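Local coordinates for clavulanic acid biosynthesis oligopeptide binding protein 2 (Streptomyces clavuligerus, PDB 2WOL), which probably binds oligopeptides or related solutes, as a family 5 extracellular solute-binding protein tied to clavulanic acid biosynthesis, at residues G22-P27 against N541-P546; D256-D261 against Q279-R284; F269-E274 against G549-Q554; R293-N298 against L532-P537. All blocks are in the same frame, centred on the assembly; numbering follows the deposited sequence.

Contact 1 of 4, residues G22-P27 against N541-P546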
loop_
_atom_site.group_PDB
_atom_site.type_symbol
_atom_site.label_atom_id
_atom_site.label_comp_id
_atom_site.label_asym_id
_atom_site.label_seq_id
_atom_site.Cartn_x
_atom_site.Cartn_y
_atom_site.Cartn_z
ATOM N N GLY A 22 0.279 13.648 -11.895
ATOM C CA GLY A 22 1.433 13.712 -12.795
ATOM C C GLY A 22 2.084 15.081 -12.853
ATOM O O GLY A 22 3.040 15.289 -13.604
ATOM N N ALA A 23 1.570 16.016 -12.055
ATOM C CA ALA A 23 2.064 17.388 -12.034
ATOM C C ALA A 23 1.797 18.053 -10.689
ATOM O O ALA A 23 0.990 17.565 -9.890
ATOM C CB ALA A 23 1.445 18.207 -13.178
ATOM N N LEU A 24 2.481 19.168 -10.454
ATOM C CA LEU A 24 2.409 19.897 -9.195
ATOM C C LEU A 24 1.464 21.088 -9.317
ATOM O O LEU A 24 1.542 21.851 -10.280
ATOM C CB LEU A 24 3.812 20.371 -8.794
ATOM C CG LEU A 24 4.019 21.027 -7.427
ATOM C CD1 LEU A 24 4.122 19.975 -6.354
ATOM C CD2 LEU A 24 5.273 21.891 -7.420
ATOM N N VAL A 25 0.576 21.238 -8.339
ATOM C CA VAL A 25 -0.379 22.344 -8.302
ATOM C C VAL A 25 0.098 23.442 -7.356
ATOM O O VAL A 25 0.528 23.163 -6.232
ATOM C CB VAL A 25 -1.788 21.841 -7.864
ATOM C CG1 VAL A 25 -2.721 23.000 -7.516
ATOM C CG2 VAL A 25 -2.392 20.969 -8.938
ATOM N N ASN A 26 0.026 24.692 -7.823
ATOM C CA ASN A 26 0.258 25.871 -6.983
ATOM C C ASN A 26 1.647 25.868 -6.324
ATOM O O ASN A 26 1.751 25.923 -5.094
ATOM C CB ASN A 26 -0.867 25.995 -5.934
ATOM C CG ASN A 26 -0.944 27.373 -5.291
ATOM O OD1 ASN A 26 -0.366 28.347 -5.780
ATOM N ND2 ASN A 26 -1.683 27.462 -4.187
ATOM N N PRO A 27 2.721 25.811 -7.143
ATOM C CA PRO A 27 4.083 25.741 -6.601
ATOM C C PRO A 27 4.469 26.980 -5.803
ATOM O O PRO A 27 4.119 28.103 -6.183
ATOM C CB PRO A 27 4.965 25.617 -7.849
ATOM C CG PRO A 27 4.147 26.145 -8.961
ATOM C CD PRO A 27 2.718 25.831 -8.618
ATOM N N ASN A 541 1.885 23.440 -3.583
ATOM C CA ASN A 541 2.640 22.223 -3.882
ATOM C C ASN A 541 1.847 20.940 -3.667
ATOM O O ASN A 541 2.342 19.983 -3.060
ATOM C CB ASN A 541 3.950 22.172 -3.093
ATOM C CG ASN A 541 4.724 23.467 -3.174
ATOM O OD1 ASN A 541 5.207 23.852 -4.235
ATOM N ND2 ASN A 541 4.829 24.161 -2.049
ATOM N N VAL A 542 0.623 20.923 -4.184
ATOM C CA VAL A 542 -0.228 19.741 -4.096
ATOM C C VAL A 542 0.004 18.825 -5.291
ATOM O O VAL A 542 -0.104 19.252 -6.442
ATOM C CB VAL A 542 -1.723 20.112 -4.016
ATOM C CG1 VAL A 542 -2.576 18.851 -3.888
ATOM C CG2 VAL A 542 -1.988 21.035 -2.843
ATOM N N TYR A 543 0.314 17.564 -5.016
ATOM C CA TYR A 543 0.432 16.568 -6.081
ATOM C C TYR A 543 0.179 15.183 -5.511
ATOM O O TYR A 543 0.489 14.916 -4.345
ATOM C CB TYR A 543 1.808 16.628 -6.770
ATOM C CG TYR A 543 2.955 16.068 -5.953
ATOM C CD1 TYR A 543 3.396 14.757 -6.144
ATOM C CD2 TYR A 543 3.598 16.848 -4.992
ATOM C CE1 TYR A 543 4.451 14.232 -5.396
ATOM C CE2 TYR A 543 4.653 16.333 -4.233
ATOM C CZ TYR A 543 5.073 15.025 -4.446
ATOM O OH TYR A 543 6.113 14.504 -3.705
ATOM N N VAL A 544 -0.394 14.312 -6.336
ATOM C CA VAL A 544 -0.573 12.918 -5.965
ATOM C C VAL A 544 0.781 12.231 -6.065
ATOM O O VAL A 544 1.396 12.205 -7.136
ATOM C CB VAL A 544 -1.603 12.213 -6.878
ATOM C CG1 VAL A 544 -1.788 10.763 -6.457
ATOM C CG2 VAL A 544 -2.942 12.941 -6.836
ATOM N N HIS A 545 1.261 11.695 -4.946
ATOM C CA HIS A 545 2.523 10.981 -4.987
ATOM C C HIS A 545 2.311 9.609 -5.623
ATOM O O HIS A 545 1.478 8.834 -5.149
ATOM C CB HIS A 545 3.165 10.828 -3.613
ATOM C CG HIS A 545 4.616 10.488 -3.698
ATOM N ND1 HIS A 545 5.063 9.277 -4.183
ATOM C CD2 HIS A 545 5.723 11.226 -3.443
ATOM C CE1 HIS A 545 6.385 9.275 -4.196
ATOM N NE2 HIS A 545 6.809 10.445 -3.752
ATOM N N PRO A 546 3.062 9.307 -6.700
ATOM C CA PRO A 546 2.829 8.050 -7.418
ATOM C C PRO A 546 3.083 6.780 -6.596
ATOM O O PRO A 546 2.536 5.728 -6.920
ATOM C CB PRO A 546 3.802 8.129 -8.603
ATOM C CG PRO A 546 4.837 9.101 -8.194
ATOM C CD PRO A 546 4.146 10.099 -7.311
HETATM O O HOH W 1 1.490 12.230 -9.787
#
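The side chains of L24 and N541 lie side by side and point the same way where a loop near the amino terminus meets one near the carboxyl terminus. With CG anti to the backbone N (chi1 -173°), L24 sends CD1 to within 3.7 Å of N541 C. The same methyl lies 3.5 Å from Y543 CD2, approaching that ring obliquely. The other methyl, L24 CD2, passes N541 OD1 at 3.7 Å. This amide oxygen also comes within 3.2 Å of P27 CA, while N541 ND2 is bonded to S28 O.

Between the backbones, V25 and V542 form an antiparallel hydrogen-bonded pair, with V25 N to V542 O at 2.8 Å and V542 N to V25 O at 3.0 Å. N541 N bonds N26 O at 2.9 Å from well above the carbonyl plane. N541 has a positive phi (60°), and both it and V542 face V25: a G1 beta bulge, with asparagine where the motif's name expects glycine. A water links G22 N to V544 O. The chemistry is therefore largely that of the main chain: its N-H and C=O groups make the hydrogen bonds, and L24 adds apolar cover along one side.

Contact 2 of 4, residues D256-D261 against Q279-R284; sequences DVDVLD and QHAAQR
Q279 reaches toward V257 and D261 with a side chain folded at its second torsion (chi2 -67°). The bend turns CG and CD against the valine: V257 CB is 3.6 Å from Q279 CG, and V257 CG2 lies 3.8 Å from Q279 CD. D261 comes in at about a right angle to the glutamine, yet the planes of its carboxylate and of the Q279 amide are nearly parallel, 17° apart. The aspartate CG stands anti to its own carbonyl carbon, which directs OD2 onto the main chain of the neighbouring helix. Q279 N meets D261 OD2 on the syn side at 2.8 Å in a nearly straight bond (166°).

Q279 occupies the N-cap position of helix 280-288, so D261 grips that helix at its very start. D261 itself belongs to helix 257-265, the link of a beta-alpha-beta crossover from strand 248-253 to strand 271-272 that passes over strand 34-39. This helix has an N-cap of its own, D256, whose OD2 accepts from V259 N on the anti side.

Solvent completes the polar edge. One water donates to both D258 OD1 and D261 OD2 and accepts from A282 N; a second joins D258 OD1 to A281 N. The D258 carboxylate, turned steeply against the Q279 amide, brings OD1 within 3.4 Å of Q279 CB. On the inner side, A282 CB packs 3.7 Å from D261 CB.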
loop_
_atom_site.group_PDB
_atom_site.type_symbol
_atom_site.label_atom_id
_atom_site.label_comp_id
_atom_site.label_asym_id
_atom_site.label_seq_id
_atom_site.Cartn_x
_atom_site.Cartn_y
_atom_site.Cartn_z
ATOM N N ASP A 256 -17.209 11.852 10.987
ATOM C CA ASP A 256 -17.968 11.059 10.029
ATOM C C ASP A 256 -17.466 11.419 8.630
ATOM O O ASP A 256 -17.135 12.573 8.375
ATOM C CB ASP A 256 -19.460 11.370 10.161
ATOM C CG ASP A 256 -20.271 10.852 8.997
ATOM O OD1 ASP A 256 -20.610 9.648 8.997
ATOM O OD2 ASP A 256 -20.562 11.646 8.078
ATOM N N VAL A 257 -17.408 10.436 7.733
ATOM C CA VAL A 257 -16.822 10.657 6.409
ATOM C C VAL A 257 -17.537 11.732 5.581
ATOM O O VAL A 257 -16.889 12.472 4.843
ATOM C CB VAL A 257 -16.654 9.341 5.602
ATOM C CG1 VAL A 257 -15.521 8.498 6.189
ATOM C CG2 VAL A 257 -17.964 8.549 5.530
ATOM N N ASP A 258 -18.858 11.831 5.706
ATOM C CA ASP A 258 -19.596 12.854 4.961
ATOM C C ASP A 258 -19.469 14.229 5.592
ATOM O O ASP A 258 -19.396 15.231 4.881
ATOM C CB ASP A 258 -21.061 12.460 4.776
ATOM C CG ASP A 258 -21.219 11.230 3.908
ATOM O OD1 ASP A 258 -20.786 11.261 2.735
ATOM O OD2 ASP A 258 -21.766 10.225 4.400
ATOM N N VAL A 259 -19.443 14.265 6.925
ATOM C CA VAL A 259 -19.123 15.477 7.682
ATOM C C VAL A 259 -17.755 16.009 7.244
ATOM O O VAL A 259 -17.599 17.203 6.967
ATOM C CB VAL A 259 -19.148 15.195 9.208
ATOM C CG1 VAL A 259 -18.493 16.309 10.009
ATOM C CG2 VAL A 259 -20.576 14.982 9.682
ATOM N N LEU A 260 -16.773 15.111 7.173
ATOM C CA LEU A 260 -15.429 15.461 6.723
ATOM C C LEU A 260 -15.436 16.134 5.347
ATOM O O LEU A 260 -14.876 17.218 5.186
ATOM C CB LEU A 260 -14.549 14.209 6.704
ATOM C CG LEU A 260 -13.045 14.392 6.480
ATOM C CD1 LEU A 260 -12.293 13.176 7.004
ATOM C CD2 LEU A 260 -12.686 14.637 5.013
ATOM N N ASP A 261 -16.069 15.492 4.365
ATOM C CA ASP A 261 -16.124 16.032 3.006
ATOM C C ASP A 261 -16.758 17.419 2.971
ATOM O O ASP A 261 -16.266 18.313 2.279
ATOM C CB ASP A 261 -16.942 15.122 2.089
ATOM C CG ASP A 261 -16.223 13.842 1.717
ATOM O OD1 ASP A 261 -14.995 13.731 1.936
ATOM O OD2 ASP A 261 -16.903 12.940 1.184
ATOM N N GLN A 279 -16.596 10.810 -0.553
ATOM C CA GLN A 279 -17.682 9.842 -0.453
ATOM C C GLN A 279 -18.757 10.176 -1.481
ATOM O O GLN A 279 -18.672 11.202 -2.155
ATOM C CB GLN A 279 -18.267 9.835 0.960
ATOM C CG GLN A 279 -17.257 9.483 2.043
ATOM C CD GLN A 279 -16.777 8.044 1.965
ATOM O OE1 GLN A 279 -17.567 7.119 1.769
ATOM N NE2 GLN A 279 -15.474 7.848 2.131
ATOM N N HIS A 280 -19.771 9.320 -1.585
ATOM C CA HIS A 280 -20.756 9.412 -2.669
ATOM C C HIS A 280 -21.376 10.802 -2.832
ATOM O O HIS A 280 -21.410 11.333 -3.943
ATOM C CB HIS A 280 -21.855 8.358 -2.468
ATOM C CG HIS A 280 -22.905 8.359 -3.538
ATOM N ND1 HIS A 280 -24.025 9.160 -3.482
ATOM C CD2 HIS A 280 -23.006 7.650 -4.687
ATOM C CE1 HIS A 280 -24.769 8.948 -4.553
ATOM N NE2 HIS A 280 -24.175 8.035 -5.299
ATOM N N ALA A 281 -21.855 11.386 -1.737
ATOM C CA ALA A 281 -22.521 12.689 -1.786
ATOM C C ALA A 281 -21.610 13.792 -2.335
ATOM O O ALA A 281 -22.017 14.562 -3.210
ATOM C CB ALA A 281 -23.066 13.066 -0.412
ATOM N N ALA A 282 -20.378 13.858 -1.833
ATOM C CA ALA A 282 -19.419 14.859 -2.298
ATOM C C ALA A 282 -18.891 14.542 -3.695
ATOM O O ALA A 282 -18.581 15.455 -4.461
ATOM C CB ALA A 282 -18.274 15.007 -1.311
ATOM N N GLN A 283 -18.789 13.252 -4.021
ATOM C CA GLN A 283 -18.417 12.815 -5.372
ATOM C C GLN A 283 -19.345 13.431 -6.416
ATOM O O GLN A 283 -18.881 14.059 -7.369
ATOM C CB GLN A 283 -18.419 11.285 -5.457
ATOM C CG GLN A 283 -18.394 10.703 -6.868
ATOM C CD GLN A 283 -18.280 9.189 -6.866
ATOM O OE1 GLN A 283 -17.239 8.633 -6.508
ATOM N NE2 GLN A 283 -19.349 8.515 -7.275
ATOM N N ARG A 284 -20.653 13.263 -6.232
ATOM C CA ARG A 284 -21.623 13.768 -7.211
ATOM C C ARG A 284 -21.665 15.293 -7.239
ATOM O O ARG A 284 -21.879 15.889 -8.290
ATOM C CB ARG A 284 -23.031 13.234 -6.907
ATOM C CG ARG A 284 -23.146 11.719 -6.747
ATOM C CD ARG A 284 -22.719 10.963 -8.002
ATOM N NE ARG A 284 -22.755 9.513 -7.809
ATOM C CZ ARG A 284 -21.776 8.796 -7.260
ATOM N NH1 ARG A 284 -20.659 9.381 -6.842
ATOM N NH2 ARG A 284 -21.913 7.483 -7.136
HETATM O O HOH W 2 -19.660 13.133 1.026
HETATM O O HOH W 3 -21.849 9.754 0.764
#

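Contact 3 of 4, residues F269-E274 against G549-Q554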
loop_
_atom_site.group_PDB
_atom_site.type_symbol
_atom_site.label_atom_id
_atom_site.label_comp_id
_atom_site.label_asym_id
_atom_site.label_seq_id
_atom_site.Cartn_x
_atom_site.Cartn_y
_atom_site.Cartn_z
ATOM N N PHE A 269 -11.116 22.726 6.677
ATOM C CA PHE A 269 -9.877 21.958 6.662
ATOM C C PHE A 269 -9.246 22.113 5.293
ATOM O O PHE A 269 -9.946 22.332 4.308
ATOM C CB PHE A 269 -10.145 20.487 6.980
ATOM C CG PHE A 269 -10.867 20.286 8.274
ATOM C CD1 PHE A 269 -12.224 19.989 8.288
ATOM C CD2 PHE A 269 -10.199 20.437 9.489
ATOM C CE1 PHE A 269 -12.898 19.824 9.491
ATOM C CE2 PHE A 269 -10.865 20.271 10.692
ATOM C CZ PHE A 269 -12.219 19.965 10.695
ATOM N N ASP A 270 -7.926 22.006 5.239
ATOM C CA ASP A 270 -7.205 22.223 3.995
ATOM C C ASP A 270 -7.217 20.990 3.106
ATOM O O ASP A 270 -7.509 21.080 1.912
ATOM C CB ASP A 270 -5.768 22.652 4.288
ATOM C CG ASP A 270 -5.695 23.955 5.065
ATOM O OD1 ASP A 270 -6.574 24.826 4.868
ATOM O OD2 ASP A 270 -4.752 24.116 5.864
ATOM N N ILE A 271 -6.898 19.844 3.709
ATOM C CA ILE A 271 -6.694 18.579 3.010
ATOM C C ILE A 271 -7.130 17.415 3.897
ATOM O O ILE A 271 -6.932 17.448 5.112
ATOM C CB ILE A 271 -5.191 18.390 2.628
ATOM C CG1 ILE A 271 -4.712 19.482 1.657
ATOM C CG2 ILE A 271 -4.914 16.980 2.067
ATOM C CD1 ILE A 271 -5.283 19.394 0.241
ATOM N N ASN A 272 -7.729 16.399 3.277
ATOM C CA ASN A 272 -8.015 15.133 3.948
ATOM C C ASN A 272 -6.747 14.272 3.962
ATOM O O ASN A 272 -6.330 13.752 2.926
ATOM C CB ASN A 272 -9.165 14.421 3.226
ATOM C CG ASN A 272 -9.449 13.036 3.780
ATOM O OD1 ASN A 272 -8.715 12.519 4.619
ATOM N ND2 ASN A 272 -10.527 12.429 3.302
ATOM N N LEU A 273 -6.143 14.126 5.141
ATOM C CA LEU A 273 -4.922 13.335 5.301
ATOM C C LEU A 273 -5.161 11.844 5.090
ATOM O O LEU A 273 -4.354 11.162 4.458
ATOM C CB LEU A 273 -4.303 13.565 6.687
ATOM C CG LEU A 273 -3.187 12.604 7.121
ATOM C CD1 LEU A 273 -1.961 12.716 6.224
ATOM C CD2 LEU A 273 -2.814 12.829 8.579
ATOM N N GLU A 274 -6.269 11.347 5.631
ATOM C CA GLU A 274 -6.589 9.923 5.550
ATOM C C GLU A 274 -6.657 9.469 4.093
ATOM O O GLU A 274 -6.223 8.366 3.750
ATOM C CB GLU A 274 -7.901 9.633 6.271
ATOM C CG GLU A 274 -8.164 8.161 6.470
ATOM C CD GLU A 274 -9.538 7.884 7.019
ATOM O OE1 GLU A 274 -10.403 8.789 6.978
ATOM O OE2 GLU A 274 -9.745 6.749 7.486
ATOM N N GLY A 549 -0.537 7.066 -4.127
ATOM C CA GLY A 549 -1.895 7.312 -4.633
ATOM C C GLY A 549 -2.615 8.366 -3.806
ATOM O O GLY A 549 -3.828 8.550 -3.931
ATOM N N LEU A 550 -1.844 9.050 -2.961
ATOM C CA LEU A 550 -2.320 10.090 -2.053
ATOM C C LEU A 550 -1.447 11.320 -2.243
ATOM O O LEU A 550 -0.299 11.202 -2.651
ATOM C CB LEU A 550 -2.184 9.627 -0.596
ATOM C CG LEU A 550 -2.933 8.382 -0.117
ATOM C CD1 LEU A 550 -2.503 7.987 1.282
ATOM C CD2 LEU A 550 -4.426 8.595 -0.162
ATOM N N TYR A 551 -1.982 12.496 -1.929
ATOM C CA TYR A 551 -1.185 13.721 -1.951
ATOM C C TYR A 551 0.030 13.607 -1.039
ATOM O O TYR A 551 -0.063 13.055 0.059
ATOM C CB TYR A 551 -2.015 14.904 -1.470
ATOM C CG TYR A 551 -3.151 15.354 -2.369
ATOM C CD1 TYR A 551 -4.346 15.818 -1.815
ATOM C CD2 TYR A 551 -3.029 15.336 -3.754
ATOM C CE1 TYR A 551 -5.390 16.258 -2.619
ATOM C CE2 TYR A 551 -4.069 15.759 -4.570
ATOM C CZ TYR A 551 -5.244 16.223 -3.995
ATOM O OH TYR A 551 -6.292 16.665 -4.776
ATOM N N ASP A 552 1.165 14.148 -1.478
ATOM C CA ASP A 552 2.348 14.169 -0.624
ATOM C C ASP A 552 2.242 15.330 0.361
ATOM O O ASP A 552 2.695 16.443 0.093
ATOM C CB ASP A 552 3.630 14.262 -1.447
ATOM C CG ASP A 552 4.871 13.932 -0.635
ATOM O OD1 ASP A 552 4.737 13.335 0.458
ATOM O OD2 ASP A 552 5.985 14.257 -1.100
ATOM N N ILE A 553 1.619 15.048 1.498
ATOM C CA ILE A 553 1.374 16.033 2.545
ATOM C C ILE A 553 2.617 16.848 2.897
ATOM O O ILE A 553 2.537 18.062 3.044
ATOM C CB ILE A 553 0.834 15.344 3.825
ATOM C CG1 ILE A 553 -0.432 14.528 3.516
ATOM C CG2 ILE A 553 0.621 16.356 4.956
ATOM C CD1 ILE A 553 -1.619 15.321 2.987
ATOM N N GLN A 554 3.760 16.177 3.026
ATOM C CA GLN A 554 4.987 16.833 3.481
ATOM C C GLN A 554 5.454 17.962 2.554
ATOM O O GLN A 554 6.167 18.861 2.986
ATOM C CB GLN A 554 6.105 15.809 3.715
ATOM C CG GLN A 554 6.691 15.174 2.461
ATOM C CD GLN A 554 7.772 16.023 1.825
ATOM O OE1 GLN A 554 8.420 16.829 2.499
ATOM N NE2 GLN A 554 7.986 15.841 0.524
#
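I553 is met by both I271 and L273, making an apolar join between strand 271-272, an outermost strand of a five-stranded mixed sheet, and strand 550-551 with the short 3-10 segment behind it. Strand 550-551 pairs antiparallel with 544-545 in a small two-stranded sheet, and no hydrogen bond passes between the segments described here.

In the first shell, L273 CD1 touches I553 CG1 at 3.6 Å, the two side chains crossing at about a right angle. I271 instead slides past I553 in the opposite direction, its CG2 coming 3.8 Å from I553 CD1. That branch is anti to the backbone N of I271, and the same methyl reaches the Y551 ring near its plane, at the edge, 4.1 Å from CD1. L550 CD2 approaches E274 O more loosely, at 4.3 Å.

The next shell fixes these groups in place. I271 and L273 both bond through their backbones to V38 in strand 34-39, and I553 packs on L37 and on L58 of helix 54-63. The Y551 ring is held at its far end by a hydrogen bond between its hydroxyl group and D297 OD2, and the E274 carboxylate forms a salt bridge with R276. On the other segment, D552 is the centre of an inverse gamma turn that swings the chain from strand into the 3-10 segment, and its carboxylate forms a salt bridge with R61. Q554 NE2 bonds D552 OD2 at 3.0 Å, keeping the acceptor close to its own amide plane but approaching from above the plane of the carboxylate.

Contact 4 of 4, residues R293-N298 against L532-P537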
loop_
_atom_site.group_PDB
_atom_site.type_symbol
_atom_site.label_atom_id
_atom_site.label_comp_id
_atom_site.label_asym_id
_atom_site.label_seq_id
_atom_site.Cartn_x
_atom_site.Cartn_y
_atom_site.Cartn_z
ATOM N N ARG A 293 -14.994 20.862 -9.802
ATOM C CA ARG A 293 -14.194 19.983 -10.661
ATOM C C ARG A 293 -12.745 20.452 -10.761
ATOM O O ARG A 293 -11.821 19.637 -10.810
ATOM C CB ARG A 293 -14.782 19.916 -12.069
ATOM C CG ARG A 293 -15.955 18.978 -12.226
ATOM C CD ARG A 293 -16.343 18.858 -13.694
ATOM N NE ARG A 293 -15.387 18.046 -14.445
ATOM C CZ ARG A 293 -15.410 16.717 -14.496
ATOM N NH1 ARG A 293 -16.346 16.036 -13.841
ATOM N NH2 ARG A 293 -14.499 16.062 -15.203
ATOM N N SER A 294 -12.559 21.770 -10.789
ATOM C CA SER A 294 -11.236 22.366 -10.928
ATOM C C SER A 294 -10.366 22.160 -9.683
ATOM O O SER A 294 -9.153 22.374 -9.731
ATOM C CB SER A 294 -11.351 23.852 -11.286
ATOM O OG SER A 294 -11.732 24.632 -10.169
ATOM N N HIS A 295 -10.999 21.739 -8.586
ATOM C CA HIS A 295 -10.316 21.480 -7.314
ATOM C C HIS A 295 -10.172 19.983 -7.030
ATOM O O HIS A 295 -9.834 19.595 -5.913
ATOM C CB HIS A 295 -11.086 22.122 -6.150
ATOM C CG HIS A 295 -11.287 23.600 -6.285
ATOM N ND1 HIS A 295 -10.244 24.497 -6.271
ATOM C CD2 HIS A 295 -12.416 24.338 -6.412
ATOM C CE1 HIS A 295 -10.718 25.724 -6.393
ATOM N NE2 HIS A 295 -12.033 25.655 -6.482
ATOM N N THR A 296 -10.415 19.148 -8.038
ATOM C CA THR A 296 -10.486 17.703 -7.835
ATOM C C THR A 296 -9.495 16.928 -8.709
ATOM O O THR A 296 -9.310 17.240 -9.888
ATOM C CB THR A 296 -11.927 17.192 -8.084
ATOM O OG1 THR A 296 -12.830 17.932 -7.257
ATOM C CG2 THR A 296 -12.056 15.721 -7.743
ATOM N N ASP A 297 -8.860 15.927 -8.099
ATOM C CA ASP A 297 -7.979 14.983 -8.784
ATOM C C ASP A 297 -8.572 13.585 -8.704
ATOM O O ASP A 297 -9.149 13.209 -7.685
ATOM C CB ASP A 297 -6.590 15.001 -8.141
ATOM C CG ASP A 297 -5.905 16.343 -8.290
ATOM O OD1 ASP A 297 -5.824 16.839 -9.432
ATOM O OD2 ASP A 297 -5.446 16.905 -7.275
ATOM N N ASN A 298 -8.428 12.820 -9.785
ATOM C CA ASN A 298 -9.023 11.483 -9.882
ATOM C C ASN A 298 -7.958 10.423 -10.225
ATOM O O ASN A 298 -8.011 9.801 -11.284
ATOM C CB ASN A 298 -10.153 11.510 -10.926
ATOM C CG ASN A 298 -11.025 10.250 -10.922
ATOM O OD1 ASN A 298 -11.087 9.495 -9.945
ATOM N ND2 ASN A 298 -11.720 10.033 -12.031
ATOM N N LEU A 532 -11.240 10.027 -5.675
ATOM C CA LEU A 532 -11.387 11.461 -5.902
ATOM C C LEU A 532 -10.850 12.237 -4.710
ATOM O O LEU A 532 -11.420 12.170 -3.626
ATOM C CB LEU A 532 -12.856 11.823 -6.142
ATOM C CG LEU A 532 -13.467 11.399 -7.481
ATOM C CD1 LEU A 532 -14.965 11.517 -7.437
ATOM C CD2 LEU A 532 -12.913 12.218 -8.631
ATOM N N HIS A 533 -9.746 12.954 -4.912
ATOM C CA HIS A 533 -9.203 13.821 -3.867
ATOM C C HIS A 533 -9.591 15.265 -4.136
ATOM O O HIS A 533 -9.549 15.711 -5.282
ATOM C CB HIS A 533 -7.676 13.753 -3.824
ATOM C CG HIS A 533 -7.117 12.398 -3.519
ATOM N ND1 HIS A 533 -7.541 11.628 -2.455
ATOM C CD2 HIS A 533 -6.121 11.700 -4.116
ATOM C CE1 HIS A 533 -6.846 10.503 -2.427
ATOM N NE2 HIS A 533 -5.977 10.524 -3.423
ATOM N N PHE A 534 -9.937 15.991 -3.073
ATOM C CA PHE A 534 -10.273 17.416 -3.160
ATOM C C PHE A 534 -9.154 18.247 -2.534
ATOM O O PHE A 534 -8.709 17.966 -1.424
ATOM C CB PHE A 534 -11.608 17.692 -2.450
ATOM C CG PHE A 534 -12.136 19.088 -2.659
ATOM C CD1 PHE A 534 -12.963 19.374 -3.745
ATOM C CD2 PHE A 534 -11.817 20.115 -1.770
ATOM C CE1 PHE A 534 -13.454 20.662 -3.949
ATOM C CE2 PHE A 534 -12.312 21.418 -1.969
ATOM C CZ PHE A 534 -13.132 21.679 -3.061
ATOM N N ARG A 535 -8.692 19.261 -3.257
ATOM C CA ARG A 535 -7.628 20.139 -2.766
ATOM C C ARG A 535 -8.120 21.574 -2.707
ATOM O O ARG A 535 -8.576 22.128 -3.712
ATOM C CB ARG A 535 -6.380 20.060 -3.660
ATOM C CG ARG A 535 -6.692 20.049 -5.153
ATOM C CD ARG A 535 -5.471 20.266 -6.045
ATOM N NE ARG A 535 -5.753 19.652 -7.339
ATOM C CZ ARG A 535 -6.441 20.234 -8.319
ATOM N NH1 ARG A 535 -6.870 21.488 -8.195
ATOM N NH2 ARG A 535 -6.688 19.556 -9.432
ATOM N N ASN A 536 -8.032 22.187 -1.533
ATOM C CA ASN A 536 -8.370 23.599 -1.433
ATOM C C ASN A 536 -7.327 24.466 -2.138
ATOM O O ASN A 536 -6.139 24.137 -2.121
ATOM C CB ASN A 536 -8.603 23.995 0.017
ATOM C CG ASN A 536 -10.020 23.694 0.463
ATOM O OD1 ASN A 536 -10.980 24.171 -0.146
ATOM N ND2 ASN A 536 -10.165 22.882 1.505
ATOM N N PRO A 537 -7.772 25.550 -2.804
ATOM C CA PRO A 537 -6.877 26.288 -3.714
ATOM C C PRO A 537 -5.708 27.055 -3.068
ATOM O O PRO A 537 -4.752 27.420 -3.767
ATOM C CB PRO A 537 -7.832 27.240 -4.450
ATOM C CG PRO A 537 -8.992 27.416 -3.520
ATOM C CD PRO A 537 -9.140 26.103 -2.799
HETATM O O HOH W 4 -7.844 23.672 -5.699
#
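R535 grips the D297 carboxylate side-on, with one nitrogen for each oxygen: NE to OD2 at 2.8 Å and NH2 to OD1 at 2.9 Å. The carboxylate and guanidinium planes stand 50° apart, and OD1 is met from above its plane, although it lies in the plane of the arginine. The third nitrogen, R535 NH1, donates to S294 O at 2.9 Å. One face of the guanidinium lies over H295 C and T296 N, so the charged group rests against a peptide bond. Both partners are further satisfied from outside, R535 NH2 by G16 O, D297 OD1 by G20 N and OD2 by Y551.

Main-chain groups across the two strands pair as well. R535 N donates to H295 O at 2.9 Å in an almost linear bond (175°), and D297 and H533 exchange two more, D297 N to H533 O at 2.9 Å and H533 N to D297 O at 2.8 Å.

H295 CB rests 3.5 Å from F534 CE1. Beside this packing, a water lies at the edge of the imidazole near ND1 and donates to R535 O, while H295 NE2 is bonded to T12 O. T296 and F534 form the intervening non-hydrogen-bonded pair. A type I turn from R293 to T296 leads out of helix 290-293 into strand 296-297, which runs antiparallel to the end of strand 523-534 in a mixed beta sheet.

Contacts 1, 3 and 4 form a compact group, their centres about 11 Å from one another; contact 2 lies about 13 Å from contact 4, 16 Å from contact 3 and 23 Å from contact 1. The carboxyl-terminal residues 532-554 supply one side of three contacts, meeting in turn 293-298, the early loop 22-27 and strand 271-272. Contacts 1 and 3 share the small sheet of strands 544-545 and 550-551, and contact 2 touches contact 4 through Q283 and L532. Contact 4 is nested within the loops closed by contacts 1 and 3, whereas contact 3 crosses both 1 and 2. The chain's late return therefore ties its beginning to its middle.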